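CLIP-associating protein (Drosophila melanogaster, PDB 4G3A) tracks microtubule plus ends and promotes the stabilisation of dynamic microtubules, and is required for mitotic spindle formation, this chain being its N-terminal TOG-like domain of HEAT repeats. Local coordinates at residues 30-35 with 69-74; 75-80 with 115-120; 144-149 with 181-186; 191-196 with 223-228. One frame throughout, in Å; residues are numbered along the deposited sequence.

Contact 1: residues 30-35 with 69-74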
loop_
_atom_site.group_PDB
_atom_site.type_symbol
_atom_site.label_atom_id
_atom_site.label_comp_id
_atom_site.label_asym_id
_atom_site.label_seq_id
_atom_site.Cartn_x
_atom_site.Cartn_y
_atom_site.Cartn_z
ATOM N N ASP A 30 -13.765 7.986 -16.789
ATOM C CA ASP A 30 -13.386 7.720 -18.170
ATOM C C ASP A 30 -11.883 7.553 -18.333
ATOM O O ASP A 30 -11.431 6.701 -19.095
ATOM C CB ASP A 30 -13.900 8.824 -19.089
ATOM C CG ASP A 30 -15.410 8.842 -19.181
ATOM O OD1 ASP A 30 -16.025 7.770 -18.978
ATOM O OD2 ASP A 30 -15.977 9.925 -19.455
ATOM N N LEU A 31 -11.115 8.368 -17.614
ATOM C CA LEU A 31 -9.660 8.236 -17.604
ATOM C C LEU A 31 -9.274 6.803 -17.234
ATOM O O LEU A 31 -8.513 6.148 -17.951
ATOM C CB LEU A 31 -9.034 9.234 -16.620
ATOM C CG LEU A 31 -7.553 9.627 -16.760
ATOM C CD1 LEU A 31 -7.032 10.276 -15.489
ATOM C CD2 LEU A 31 -6.723 8.440 -17.067
ATOM N N VAL A 32 -9.802 6.315 -16.117
ATOM C CA VAL A 32 -9.521 4.943 -15.697
ATOM C C VAL A 32 -9.930 3.927 -16.776
ATOM O O VAL A 32 -9.157 3.038 -17.136
ATOM C CB VAL A 32 -10.201 4.605 -14.356
ATOM C CG1 VAL A 32 -9.996 3.139 -14.022
ATOM C CG2 VAL A 32 -9.648 5.488 -13.246
ATOM N N THR A 33 -11.139 4.075 -17.307
ATOM C CA THR A 33 -11.596 3.207 -18.386
ATOM C C THR A 33 -10.618 3.226 -19.554
ATOM O O THR A 33 -10.257 2.181 -20.094
ATOM C CB THR A 33 -12.980 3.625 -18.892
ATOM O OG1 THR A 33 -13.948 3.406 -17.859
ATOM C CG2 THR A 33 -13.363 2.819 -20.124
ATOM N N PHE A 34 -10.190 4.422 -19.933
ATOM C CA PHE A 34 -9.275 4.598 -21.052
ATOM C C PHE A 34 -7.969 3.845 -20.822
ATOM O O PHE A 34 -7.541 3.059 -21.663
ATOM C CB PHE A 34 -8.988 6.088 -21.263
ATOM C CG PHE A 34 -8.037 6.369 -22.392
ATOM C CD1 PHE A 34 -8.516 6.638 -23.667
ATOM C CD2 PHE A 34 -6.666 6.367 -22.180
ATOM C CE1 PHE A 34 -7.644 6.899 -24.715
ATOM C CE2 PHE A 34 -5.786 6.626 -23.220
ATOM C CZ PHE A 34 -6.278 6.899 -24.489
ATOM N N LEU A 35 -7.339 4.095 -19.676
ATOM C CA LEU A 35 -6.058 3.477 -19.345
ATOM C C LEU A 35 -6.173 1.968 -19.149
ATOM O O LEU A 35 -5.190 1.238 -19.307
ATOM C CB LEU A 35 -5.477 4.111 -18.074
ATOM C CG LEU A 35 -5.096 5.590 -18.170
ATOM C CD1 LEU A 35 -4.607 6.086 -16.828
ATOM C CD2 LEU A 35 -4.039 5.811 -19.232
ATOM N N SER A 69 -8.168 8.438 -8.990
ATOM C CA SER A 69 -6.767 8.770 -9.212
ATOM C C SER A 69 -5.839 7.610 -8.810
ATOM O O SER A 69 -4.861 7.327 -9.503
ATOM C CB SER A 69 -6.383 10.046 -8.469
ATOM O OG SER A 69 -6.284 9.815 -7.078
ATOM N N LEU A 70 -6.151 6.941 -7.700
ATOM C CA LEU A 70 -5.401 5.747 -7.279
ATOM C C LEU A 70 -5.511 4.646 -8.337
ATOM O O LEU A 70 -4.517 4.054 -8.748
ATOM C CB LEU A 70 -5.924 5.221 -5.942
ATOM C CG LEU A 70 -5.667 6.071 -4.697
ATOM C CD1 LEU A 70 -6.526 5.599 -3.542
ATOM C CD2 LEU A 70 -4.190 6.038 -4.320
ATOM N N GLU A 71 -6.732 4.389 -8.783
ATOM C CA GLU A 71 -6.962 3.461 -9.881
ATOM C C GLU A 71 -6.229 3.904 -11.149
ATOM O O GLU A 71 -5.697 3.074 -11.890
ATOM C CB GLU A 71 -8.464 3.327 -10.142
ATOM C CG GLU A 71 -9.215 2.645 -8.994
ATOM C CD GLU A 71 -10.723 2.587 -9.214
ATOM O OE1 GLU A 71 -11.467 2.982 -8.295
ATOM O OE2 GLU A 71 -11.167 2.155 -10.297
ATOM N N ALA A 72 -6.187 5.212 -11.389
ATOM C CA ALA A 72 -5.502 5.731 -12.566
ATOM C C ALA A 72 -4.017 5.463 -12.434
ATOM O O ALA A 72 -3.366 5.051 -13.396
ATOM C CB ALA A 72 -5.763 7.218 -12.738
ATOM N N PHE A 73 -3.477 5.707 -11.240
ATOM C CA PHE A 73 -2.071 5.450 -11.005
ATOM C C PHE A 73 -1.797 3.954 -11.179
ATOM O O PHE A 73 -0.791 3.569 -11.764
ATOM C CB PHE A 73 -1.634 5.952 -9.617
ATOM C CG PHE A 73 -1.329 7.438 -9.567
ATOM C CD1 PHE A 73 -0.425 8.007 -10.453
ATOM C CD2 PHE A 73 -1.919 8.253 -8.612
ATOM C CE1 PHE A 73 -0.131 9.368 -10.408
ATOM C CE2 PHE A 73 -1.635 9.622 -8.561
ATOM C CZ PHE A 73 -0.741 10.178 -9.462
ATOM N N SER A 74 -2.682 3.106 -10.669
ATOM C CA SER A 74 -2.495 1.670 -10.856
ATOM C C SER A 74 -2.365 1.324 -12.345
ATOM O O SER A 74 -1.504 0.528 -12.736
ATOM C CB SER A 74 -3.628 0.876 -10.200
ATOM O OG SER A 74 -3.360 0.657 -8.821
#
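V32 is the bump here, and the hollow that takes it is the groove between A72 and E71 on the neighbouring helix. Its methyl CG2 sits over the backbone at A72 N, 3.9 Å away, and 4.0 Å from E71 CB. The other methyl, V32 CG1, stands opposite the backbone N (chi1 175°), which turns it along the glutamate, 4.0 Å from E71 OE2. Because A72 carries no more than a methyl, the backbones come close, V32 CA to A72 CA 5.2 Å. Two leucines one turn apart flank the same alanine: L31 CD1 touches A72 CB at 4.3 Å, and L35 CD1 rests on the backbone oxygen A72 O at 3.8 Å. The segment axes run 16° apart. Cutting V32 back to an alanine removes both methyls and would probably open a gap over A72 N and beside E71 CB. L31 also packs on L54, so helix 21-36 meets both helix 47-58 and helix 63-80 of HEAT 1; L35 also lies on L9 of helix 9-18. No hydrogen bond or salt bridge crosses between the segments, so their hold on each other rests on the fit of methyls against a small residue, with the E71 carboxylate at the margin.

Contact 2: residues 75-80 with 115-120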
loop_
_atom_site.group_PDB
_atom_site.type_symbol
_atom_site.label_atom_id
_atom_site.label_comp_id
_atom_site.label_asym_id
_atom_site.label_seq_id
_atom_site.Cartn_x
_atom_site.Cartn_y
_atom_site.Cartn_z
ATOM N N GLU A 75 -3.211 1.932 -13.177
ATOM C CA GLU A 75 -3.167 1.658 -14.616
ATOM C C GLU A 75 -1.872 2.152 -15.270
ATOM O O GLU A 75 -1.294 1.457 -16.101
ATOM C CB GLU A 75 -4.404 2.227 -15.327
ATOM C CG GLU A 75 -5.697 1.563 -14.885
ATOM C CD GLU A 75 -5.635 0.043 -14.973
ATOM O OE1 GLU A 75 -5.114 -0.486 -15.985
ATOM O OE2 GLU A 75 -6.102 -0.626 -14.025
ATOM N N LEU A 76 -1.405 3.334 -14.876
ATOM C CA LEU A 76 -0.108 3.836 -15.346
ATOM C C LEU A 76 1.040 2.930 -14.902
ATOM O O LEU A 76 1.970 2.662 -15.672
ATOM C CB LEU A 76 0.141 5.264 -14.846
ATOM C CG LEU A 76 -0.804 6.347 -15.375
ATOM C CD1 LEU A 76 -0.667 7.632 -14.569
ATOM C CD2 LEU A 76 -0.551 6.607 -16.855
ATOM N N ILE A 77 0.975 2.459 -13.656
ATOM C CA ILE A 77 1.987 1.541 -13.155
ATOM C C ILE A 77 2.015 0.294 -14.027
ATOM O O ILE A 77 3.081 -0.159 -14.432
ATOM C CB ILE A 77 1.710 1.130 -11.697
ATOM C CG1 ILE A 77 1.977 2.299 -10.753
ATOM C CG2 ILE A 77 2.567 -0.060 -11.296
ATOM C CD1 ILE A 77 1.251 2.149 -9.449
ATOM N N LYS A 78 0.840 -0.265 -14.307
ATOM C CA LYS A 78 0.755 -1.459 -15.142
ATOM C C LYS A 78 1.337 -1.228 -16.534
ATOM O O LYS A 78 2.041 -2.084 -17.062
ATOM C CB LYS A 78 -0.687 -1.944 -15.248
ATOM C CG LYS A 78 -1.246 -2.466 -13.951
ATOM C CD LYS A 78 -2.712 -2.767 -14.104
ATOM C CE LYS A 78 -3.391 -2.822 -12.758
ATOM N NZ LYS A 78 -4.845 -3.064 -12.944
ATOM N N ARG A 79 1.056 -0.068 -17.120
ATOM C CA ARG A 79 1.562 0.250 -18.456
ATOM C C ARG A 79 3.027 0.658 -18.449
ATOM O O ARG A 79 3.762 0.357 -19.391
ATOM C CB ARG A 79 0.762 1.389 -19.088
ATOM C CG ARG A 79 -0.665 1.057 -19.410
ATOM C CD ARG A 79 -1.295 2.224 -20.108
ATOM N NE ARG A 79 -2.641 1.916 -20.567
ATOM C CZ ARG A 79 -2.961 1.660 -21.830
ATOM N NH1 ARG A 79 -2.030 1.679 -22.781
ATOM N NH2 ARG A 79 -4.218 1.388 -22.140
ATOM N N LEU A 80 3.443 1.364 -17.399
ATOM C CA LEU A 80 4.777 1.967 -17.362
ATOM C C LEU A 80 5.838 1.072 -16.738
ATOM O O LEU A 80 7.022 1.192 -17.053
ATOM C CB LEU A 80 4.741 3.295 -16.612
ATOM C CG LEU A 80 4.608 4.555 -17.462
ATOM C CD1 LEU A 80 3.514 4.384 -18.490
ATOM C CD2 LEU A 80 4.349 5.762 -16.582
ATOM N N ARG A 115 0.434 -2.914 -4.146
ATOM C CA ARG A 115 0.739 -4.232 -4.707
ATOM C C ARG A 115 1.145 -4.130 -6.186
ATOM O O ARG A 115 2.031 -4.850 -6.653
ATOM C CB ARG A 115 -0.439 -5.192 -4.503
ATOM C CG ARG A 115 -0.706 -5.509 -3.021
ATOM C CD ARG A 115 -1.563 -6.769 -2.846
ATOM N NE ARG A 115 -2.904 -6.616 -3.405
ATOM C CZ ARG A 115 -3.931 -6.094 -2.738
ATOM N NH1 ARG A 115 -3.768 -5.667 -1.492
ATOM N NH2 ARG A 115 -5.120 -5.993 -3.309
ATOM N N ASP A 116 0.503 -3.220 -6.916
ATOM C CA ASP A 116 0.822 -3.024 -8.329
ATOM C C ASP A 116 2.256 -2.526 -8.522
ATOM O O ASP A 116 2.952 -2.974 -9.431
ATOM C CB ASP A 116 -0.188 -2.088 -9.007
ATOM C CG ASP A 116 -1.560 -2.731 -9.194
ATOM O OD1 ASP A 116 -1.657 -3.978 -9.278
ATOM O OD2 ASP A 116 -2.551 -1.981 -9.258
ATOM N N LEU A 117 2.709 -1.622 -7.660
ATOM C CA LEU A 117 4.100 -1.168 -7.711
ATOM C C LEU A 117 5.085 -2.340 -7.677
ATOM O O LEU A 117 6.105 -2.342 -8.367
ATOM C CB LEU A 117 4.407 -0.216 -6.549
ATOM C CG LEU A 117 3.778 1.182 -6.512
ATOM C CD1 LEU A 117 4.029 1.860 -5.167
ATOM C CD2 LEU A 117 4.317 2.067 -7.657
HETATM N N MSE A 118 4.778 -3.335 -6.854
HETATM C CA MSE A 118 5.662 -4.475 -6.686
HETATM C C MSE A 118 5.448 -5.494 -7.801
HETATM O O MSE A 118 6.401 -5.980 -8.393
HETATM C CB MSE A 118 5.441 -5.115 -5.311
HETATM C CG MSE A 118 5.836 -4.203 -4.166
HETATM SE SE MSE A 118 5.655 -5.112 -2.419
HETATM C CE MSE A 118 3.724 -4.979 -2.267
ATOM N N GLU A 119 4.195 -5.814 -8.098
ATOM C CA GLU A 119 3.929 -6.822 -9.116
ATOM C C GLU A 119 4.503 -6.391 -10.469
ATOM O O GLU A 119 5.086 -7.198 -11.189
ATOM C CB GLU A 119 2.432 -7.120 -9.243
ATOM C CG GLU A 119 2.130 -8.249 -10.235
ATOM C CD GLU A 119 0.668 -8.693 -10.235
ATOM O OE1 GLU A 119 -0.117 -8.219 -9.387
ATOM O OE2 GLU A 119 0.309 -9.533 -11.088
ATOM N N HIS A 120 4.368 -5.111 -10.794
ATOM C CA HIS A 120 4.853 -4.623 -12.083
ATOM C C HIS A 120 6.268 -4.061 -12.024
ATOM O O HIS A 120 6.712 -3.363 -12.933
ATOM C CB HIS A 120 3.846 -3.645 -12.694
ATOM C CG HIS A 120 2.488 -4.248 -12.842
ATOM N ND1 HIS A 120 2.116 -4.968 -13.956
ATOM C CD2 HIS A 120 1.443 -4.304 -11.987
ATOM C CE1 HIS A 120 0.886 -5.420 -13.791
ATOM N NE2 HIS A 120 0.457 -5.039 -12.603
HETATM O O HOH W 1 -4.970 -2.737 -10.184
HETATM O O HOH W 2 3.791 -4.079 -16.343
#
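K78 lays its CG over one face of the H120 imidazole, a CH-pi contact with CG 3.7 Å from the ring centroid and 26° off the ring normal. The offset is toward the rim, and K78 CG comes 3.4 Å from H120 NE2. Beyond CG the lysine runs extended, passing CE across the D116 carboxylate and ending in a salt bridge from K78 NZ to E75 OE2, 2.9 Å, on its own helix. One water joins K78 NZ to D116 OD2, and a second links K78 O to H120 ND1. D116 OD2 is also hydrogen-bonded to S74 OG, which helps fix the carboxylate. On the buried side I77 splits its branches: CG2 rests on D116 O at 3.5 Å, while CD1 meets L117 CD2 at 3.6 Å. Segments 75-80 and 115-119, at the C-terminal ends of helix 63-80 (HEAT 1) and helix 104-119 (HEAT 2), run parallel to within 2°. F84 and V122 from the adjoining loops pack on I77, and selenomethionine M118 packs on Y159 of helix 142-159.

Contact 3: residues 144-149 with 181-186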
loop_
_atom_site.group_PDB
_atom_site.type_symbol
_atom_site.label_atom_id
_atom_site.label_comp_id
_atom_site.label_asym_id
_atom_site.label_seq_id
_atom_site.Cartn_x
_atom_site.Cartn_y
_atom_site.Cartn_z
ATOM N N VAL A 144 -3.715 3.685 9.335
ATOM C CA VAL A 144 -2.493 3.522 8.562
ATOM C C VAL A 144 -1.584 2.460 9.181
ATOM O O VAL A 144 -1.063 1.588 8.475
ATOM C CB VAL A 144 -1.700 4.828 8.446
ATOM C CG1 VAL A 144 -0.354 4.574 7.772
ATOM C CG2 VAL A 144 -2.504 5.882 7.674
ATOM N N ARG A 145 -1.380 2.539 10.492
ATOM C CA ARG A 145 -0.491 1.581 11.152
ATOM C C ARG A 145 -1.009 0.157 10.936
ATOM O O ARG A 145 -0.253 -0.743 10.607
ATOM C CB ARG A 145 -0.335 1.916 12.640
ATOM C CG ARG A 145 0.136 3.374 12.888
ATOM C CD ARG A 145 0.641 3.574 14.318
ATOM N NE ARG A 145 -0.373 3.364 15.345
ATOM C CZ ARG A 145 -1.256 4.285 15.736
ATOM N NH1 ARG A 145 -1.277 5.479 15.158
ATOM N NH2 ARG A 145 -2.130 4.007 16.698
ATOM N N GLU A 146 -2.313 -0.033 11.088
ATOM C CA GLU A 146 -2.915 -1.345 10.885
ATOM C C GLU A 146 -2.851 -1.814 9.426
ATOM O O GLU A 146 -2.548 -2.976 9.152
ATOM C CB GLU A 146 -4.372 -1.327 11.334
ATOM C CG GLU A 146 -5.047 -2.674 11.158
ATOM C CD GLU A 146 -6.510 -2.638 11.521
ATOM O OE1 GLU A 146 -7.015 -1.542 11.837
ATOM O OE2 GLU A 146 -7.154 -3.707 11.488
ATOM N N GLU A 147 -3.157 -0.912 8.494
ATOM C CA GLU A 147 -3.127 -1.253 7.077
ATOM C C GLU A 147 -1.716 -1.647 6.649
ATOM O O GLU A 147 -1.532 -2.613 5.902
ATOM C CB GLU A 147 -3.657 -0.091 6.218
ATOM C CG GLU A 147 -5.167 0.100 6.274
ATOM C CD GLU A 147 -5.921 -1.017 5.572
ATOM O OE1 GLU A 147 -5.325 -1.688 4.696
ATOM O OE2 GLU A 147 -7.110 -1.217 5.893
ATOM N N PHE A 148 -0.723 -0.904 7.129
ATOM C CA PHE A 148 0.649 -1.199 6.765
ATOM C C PHE A 148 1.073 -2.600 7.198
ATOM O O PHE A 148 1.746 -3.302 6.437
ATOM C CB PHE A 148 1.633 -0.144 7.282
ATOM C CG PHE A 148 3.073 -0.526 7.065
ATOM C CD1 PHE A 148 3.532 -0.817 5.785
ATOM C CD2 PHE A 148 3.951 -0.642 8.143
ATOM C CE1 PHE A 148 4.842 -1.199 5.578
ATOM C CE2 PHE A 148 5.275 -1.019 7.939
ATOM C CZ PHE A 148 5.715 -1.292 6.659
ATOM N N LEU A 149 0.673 -3.015 8.402
ATOM C CA LEU A 149 0.952 -4.386 8.841
ATOM C C LEU A 149 0.362 -5.365 7.832
ATOM O O LEU A 149 0.990 -6.364 7.495
ATOM C CB LEU A 149 0.422 -4.645 10.257
ATOM C CG LEU A 149 1.176 -3.885 11.360
ATOM C CD1 LEU A 149 0.449 -3.953 12.695
ATOM C CD2 LEU A 149 2.622 -4.371 11.502
ATOM N N THR A 181 -3.906 1.597 20.485
ATOM C CA THR A 181 -5.158 1.244 19.822
ATOM C C THR A 181 -5.300 -0.268 19.763
ATOM O O THR A 181 -4.362 -0.964 19.369
ATOM C CB THR A 181 -5.184 1.808 18.375
ATOM O OG1 THR A 181 -5.503 3.210 18.408
ATOM C CG2 THR A 181 -6.203 1.085 17.524
ATOM N N VAL A 182 -6.464 -0.786 20.142
ATOM C CA VAL A 182 -6.637 -2.239 20.194
ATOM C C VAL A 182 -6.568 -2.873 18.804
ATOM O O VAL A 182 -6.009 -3.957 18.650
ATOM C CB VAL A 182 -7.937 -2.668 20.936
ATOM C CG1 VAL A 182 -9.165 -2.220 20.176
ATOM C CG2 VAL A 182 -7.956 -4.177 21.143
ATOM N N ASN A 183 -7.106 -2.190 17.794
ATOM C CA ASN A 183 -7.078 -2.718 16.425
ATOM C C ASN A 183 -5.666 -2.983 15.922
ATOM O O ASN A 183 -5.423 -3.941 15.185
ATOM C CB ASN A 183 -7.773 -1.765 15.457
ATOM C CG ASN A 183 -9.200 -1.487 15.844
ATOM O OD1 ASN A 183 -9.465 -0.867 16.875
ATOM N ND2 ASN A 183 -10.136 -1.934 15.016
ATOM N N VAL A 184 -4.741 -2.111 16.306
ATOM C CA VAL A 184 -3.350 -2.270 15.921
ATOM C C VAL A 184 -2.666 -3.368 16.740
ATOM O O VAL A 184 -1.951 -4.203 16.184
ATOM C CB VAL A 184 -2.586 -0.945 16.038
ATOM C CG1 VAL A 184 -1.111 -1.167 15.780
ATOM C CG2 VAL A 184 -3.152 0.079 15.023
ATOM N N ARG A 185 -2.886 -3.373 18.055
ATOM C CA ARG A 185 -2.316 -4.428 18.897
ATOM C C ARG A 185 -2.687 -5.794 18.332
ATOM O O ARG A 185 -1.833 -6.669 18.183
ATOM C CB ARG A 185 -2.776 -4.307 20.363
ATOM C CG ARG A 185 -2.256 -3.058 21.085
ATOM C CD ARG A 185 -2.459 -3.137 22.628
ATOM N NE ARG A 185 -3.876 -3.209 22.982
ATOM C CZ ARG A 185 -4.654 -2.153 23.221
ATOM N NH1 ARG A 185 -4.163 -0.919 23.166
ATOM N NH2 ARG A 185 -5.933 -2.329 23.526
ATOM N N GLU A 186 -3.964 -5.971 18.005
ATOM C CA GLU A 186 -4.446 -7.233 17.445
ATOM C C GLU A 186 -3.889 -7.546 16.052
ATOM O O GLU A 186 -3.608 -8.702 15.743
ATOM C CB GLU A 186 -5.975 -7.287 17.467
ATOM C CG GLU A 186 -6.518 -7.414 18.888
ATOM C CD GLU A 186 -8.020 -7.599 18.950
ATOM O OE1 GLU A 186 -8.707 -7.231 17.973
ATOM O OE2 GLU A 186 -8.513 -8.108 19.982
HETATM O O HOH W 3 -7.302 -5.532 14.026
#
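T181, just before helix 182-199, meets R145 first: its OG1 lies at the edge of the guanidinium, 3.9 Å from R145 NH2, too far for a hydrogen bond. The arginine is held by others, NE by a salt bridge to D179 and NH1 by the backbone oxygen of H139. T181 N in turn bonds D179 OD1, so one aspartate ties the start of this helix to the arginine. Two residues on, N183 uses its CB, 3.7 Å from E146 OE1, and the carboxylate and amide planes are turned 51° apart without bonding. E146 extends from its helix with CG anti to the backbone N, chi1 -179°, which carries the carboxylate across to N183. A water then joins the segments by donating to both E146 OE2 and N183 O. V184 follows as the apolar wedge. Its CG2 fits between R145 CB, at 4.1 Å, and the backbone E146 N, at 4.0 Å, while CG1 faces L149 CD1 at 4.4 Å. The axes of segments 144-149 and 182-186 are 17° apart, a near-parallel packing that sets helix 182-199 of HEAT 3 beside helix 142-159 within the TOG domain. Behind helix 142-159, F148 packs into helix 125-136 through L132, A133 and C136, with F137 edge-to-face against its ring. Farther along helix 182-199, L149 lies on A187 and T191, so the same two helices stay in touch beyond this first turn.

Contact 4: residues 191-196 with 223-228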
loop_
_atom_site.group_PDB
_atom_site.type_symbol
_atom_site.label_atom_id
_atom_site.label_comp_id
_atom_site.label_asym_id
_atom_site.label_seq_id
_atom_site.Cartn_x
_atom_site.Cartn_y
_atom_site.Cartn_z
ATOM N N THR A 191 0.066 -10.394 12.511
ATOM C CA THR A 191 1.201 -10.228 11.595
ATOM C C THR A 191 2.367 -11.157 11.954
ATOM O O THR A 191 2.988 -11.768 11.078
ATOM C CB THR A 191 1.716 -8.761 11.572
ATOM O OG1 THR A 191 0.682 -7.893 11.105
ATOM C CG2 THR A 191 2.922 -8.628 10.669
ATOM N N LEU A 192 2.668 -11.259 13.246
ATOM C CA LEU A 192 3.704 -12.183 13.713
ATOM C C LEU A 192 3.306 -13.629 13.419
ATOM O O LEU A 192 4.144 -14.461 13.059
ATOM C CB LEU A 192 3.957 -11.988 15.201
ATOM C CG LEU A 192 4.626 -10.641 15.500
ATOM C CD1 LEU A 192 4.599 -10.378 16.991
ATOM C CD2 LEU A 192 6.057 -10.634 14.963
ATOM N N VAL A 193 2.020 -13.912 13.555
ATOM C CA VAL A 193 1.512 -15.239 13.245
ATOM C C VAL A 193 1.697 -15.540 11.756
ATOM O O VAL A 193 2.173 -16.619 11.396
ATOM C CB VAL A 193 0.038 -15.409 13.690
ATOM C CG1 VAL A 193 -0.557 -16.690 13.117
ATOM C CG2 VAL A 193 -0.061 -15.411 15.214
ATOM N N GLU A 194 1.365 -14.576 10.897
ATOM C CA GLU A 194 1.574 -14.728 9.456
ATOM C C GLU A 194 3.058 -14.883 9.116
ATOM O O GLU A 194 3.416 -15.672 8.241
ATOM C CB GLU A 194 0.993 -13.534 8.678
ATOM C CG GLU A 194 -0.452 -13.187 9.015
ATOM C CD GLU A 194 -1.450 -14.276 8.626
ATOM O OE1 GLU A 194 -1.113 -15.158 7.803
ATOM O OE2 GLU A 194 -2.585 -14.236 9.146
ATOM N N ILE A 195 3.920 -14.136 9.810
ATOM C CA ILE A 195 5.362 -14.252 9.604
ATOM C C ILE A 195 5.840 -15.638 10.066
ATOM O O ILE A 195 6.705 -16.255 9.447
ATOM C CB ILE A 195 6.144 -13.153 10.347
ATOM C CG1 ILE A 195 6.058 -11.815 9.582
ATOM C CG2 ILE A 195 7.596 -13.575 10.543
ATOM C CD1 ILE A 195 6.591 -10.608 10.402
ATOM N N TYR A 196 5.266 -16.139 11.144
ATOM C CA TYR A 196 5.611 -17.499 11.570
ATOM C C TYR A 196 5.405 -18.522 10.440
ATOM O O TYR A 196 6.194 -19.457 10.281
ATOM C CB TYR A 196 4.821 -17.909 12.809
ATOM C CG TYR A 196 5.068 -19.350 13.235
ATOM C CD1 TYR A 196 6.205 -19.703 13.948
ATOM C CD2 TYR A 196 4.165 -20.346 12.908
ATOM C CE1 TYR A 196 6.436 -21.025 14.331
ATOM C CE2 TYR A 196 4.381 -21.665 13.281
ATOM C CZ TYR A 196 5.514 -22.002 13.988
ATOM O OH TYR A 196 5.716 -23.320 14.350
ATOM N N GLN A 223 1.303 -19.985 21.679
ATOM C CA GLN A 223 0.097 -20.791 21.520
ATOM C C GLN A 223 -0.404 -20.682 20.085
ATOM O O GLN A 223 -0.756 -21.680 19.467
ATOM C CB GLN A 223 -0.995 -20.365 22.500
ATOM C CG GLN A 223 -0.801 -20.909 23.900
ATOM C CD GLN A 223 -1.762 -20.301 24.906
ATOM O OE1 GLN A 223 -2.695 -19.584 24.537
ATOM N NE2 GLN A 223 -1.534 -20.580 26.184
ATOM N N LYS A 224 -0.406 -19.468 19.547
ATOM C CA LYS A 224 -0.869 -19.276 18.178
ATOM C C LYS A 224 0.021 -19.964 17.140
ATOM O O LYS A 224 -0.475 -20.495 16.147
ATOM C CB LYS A 224 -1.058 -17.792 17.881
ATOM C CG LYS A 224 -2.289 -17.232 18.562
ATOM C CD LYS A 224 -2.296 -15.718 18.585
ATOM C CE LYS A 224 -3.557 -15.191 19.262
ATOM N NZ LYS A 224 -4.769 -15.421 18.424
ATOM N N PHE A 225 1.330 -19.968 17.368
ATOM C CA PHE A 225 2.238 -20.688 16.472
ATOM C C PHE A 225 1.975 -22.198 16.521
ATOM O O PHE A 225 1.950 -22.868 15.489
ATOM C CB PHE A 225 3.700 -20.401 16.820
ATOM C CG PHE A 225 4.068 -18.937 16.760
ATOM C CD1 PHE A 225 5.246 -18.485 17.329
ATOM C CD2 PHE A 225 3.230 -18.023 16.144
ATOM C CE1 PHE A 225 5.588 -17.151 17.282
ATOM C CE2 PHE A 225 3.563 -16.672 16.095
ATOM C CZ PHE A 225 4.746 -16.243 16.660
ATOM N N ASP A 226 1.793 -22.724 17.728
ATOM C CA ASP A 226 1.515 -24.144 17.891
ATOM C C ASP A 226 0.281 -24.477 17.081
ATOM O O ASP A 226 0.245 -25.481 16.374
ATOM C CB ASP A 226 1.257 -24.490 19.358
ATOM C CG ASP A 226 2.507 -24.433 20.203
ATOM O OD1 ASP A 226 3.612 -24.527 19.635
ATOM O OD2 ASP A 226 2.378 -24.309 21.439
ATOM N N GLN A 227 -0.730 -23.621 17.194
ATOM C CA GLN A 227 -1.981 -23.820 16.476
ATOM C C GLN A 227 -1.769 -23.859 14.958
ATOM O O GLN A 227 -2.375 -24.678 14.254
ATOM C CB GLN A 227 -3.006 -22.754 16.865
ATOM C CG GLN A 227 -4.412 -23.070 16.397
ATOM C CD GLN A 227 -4.840 -24.492 16.758
ATOM O OE1 GLN A 227 -4.672 -24.938 17.898
ATOM N NE2 GLN A 227 -5.396 -25.211 15.782
ATOM N N VAL A 228 -0.909 -22.980 14.449
ATOM C CA VAL A 228 -0.578 -23.005 13.025
ATOM C C VAL A 228 0.076 -24.340 12.655
ATOM O O VAL A 228 -0.259 -24.952 11.640
ATOM C CB VAL A 228 0.358 -21.843 12.636
ATOM C CG1 VAL A 228 0.953 -22.079 11.253
ATOM C CG2 VAL A 228 -0.386 -20.497 12.703
#
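Y196 and F225 lie in an offset stack with their planes only 1° apart and their centroids 4.5 Å from each other. The slide is such that each ring also covers the other's CB: F225 CB stands over the centre of the tyrosine ring, 3.6 Å from its centroid, and Y196 CB over the phenylalanine face. CG of Y196 is anti to the backbone N, chi1 176°, which swings the ring out across the neighbouring helix, and Y196 OH is hydrogen-bonded to D201 OD1. V228 CG1 meets the edge of that ring, 4.0 Å from Y196 CE2. V193 CA approaches the F225 edge, while V193 CG1 meets V228 CG2 at 3.8 Å and V193 CG2 meets K224 CB at 3.7 Å. A serine in place of Y196 would probably leave one F225 face without its stacking partner and D201 without the phenolic hydroxyl. The segments cross at -40°, where helix 182-199 of HEAT 3 packs against the C-terminal helix 215-229. Helix 203-208 packs L203, R204 and L207 on F225, while L192 reaches V173 and C174 of helix 170-175.

Overall arrangement
All four contacts pair helices that lie side by side in this all-helical TOG-like domain, each pair with other helices between them in sequence. Contacts 1 and 2 share helix 63-80, and contacts 3 and 4 share helix 182-199; within each pair they touch, by L35 O with R79 NE and by L149 against T191. Contacts 1 and 3 lie on opposite sides of the chain's centre, their own centres about 29 Å apart. Contacts 1, 2 and 4 are buried, contact 3 only partly. Contact 1 is methyl packing and contact 4 aromatic stacking, whereas contacts 2 and 3 add bridging waters and polar side chains, some exposed (K78, N183), some buried (D116, R145). The first three are near parallel; contact 4, farthest from the centre, crosses most steeply.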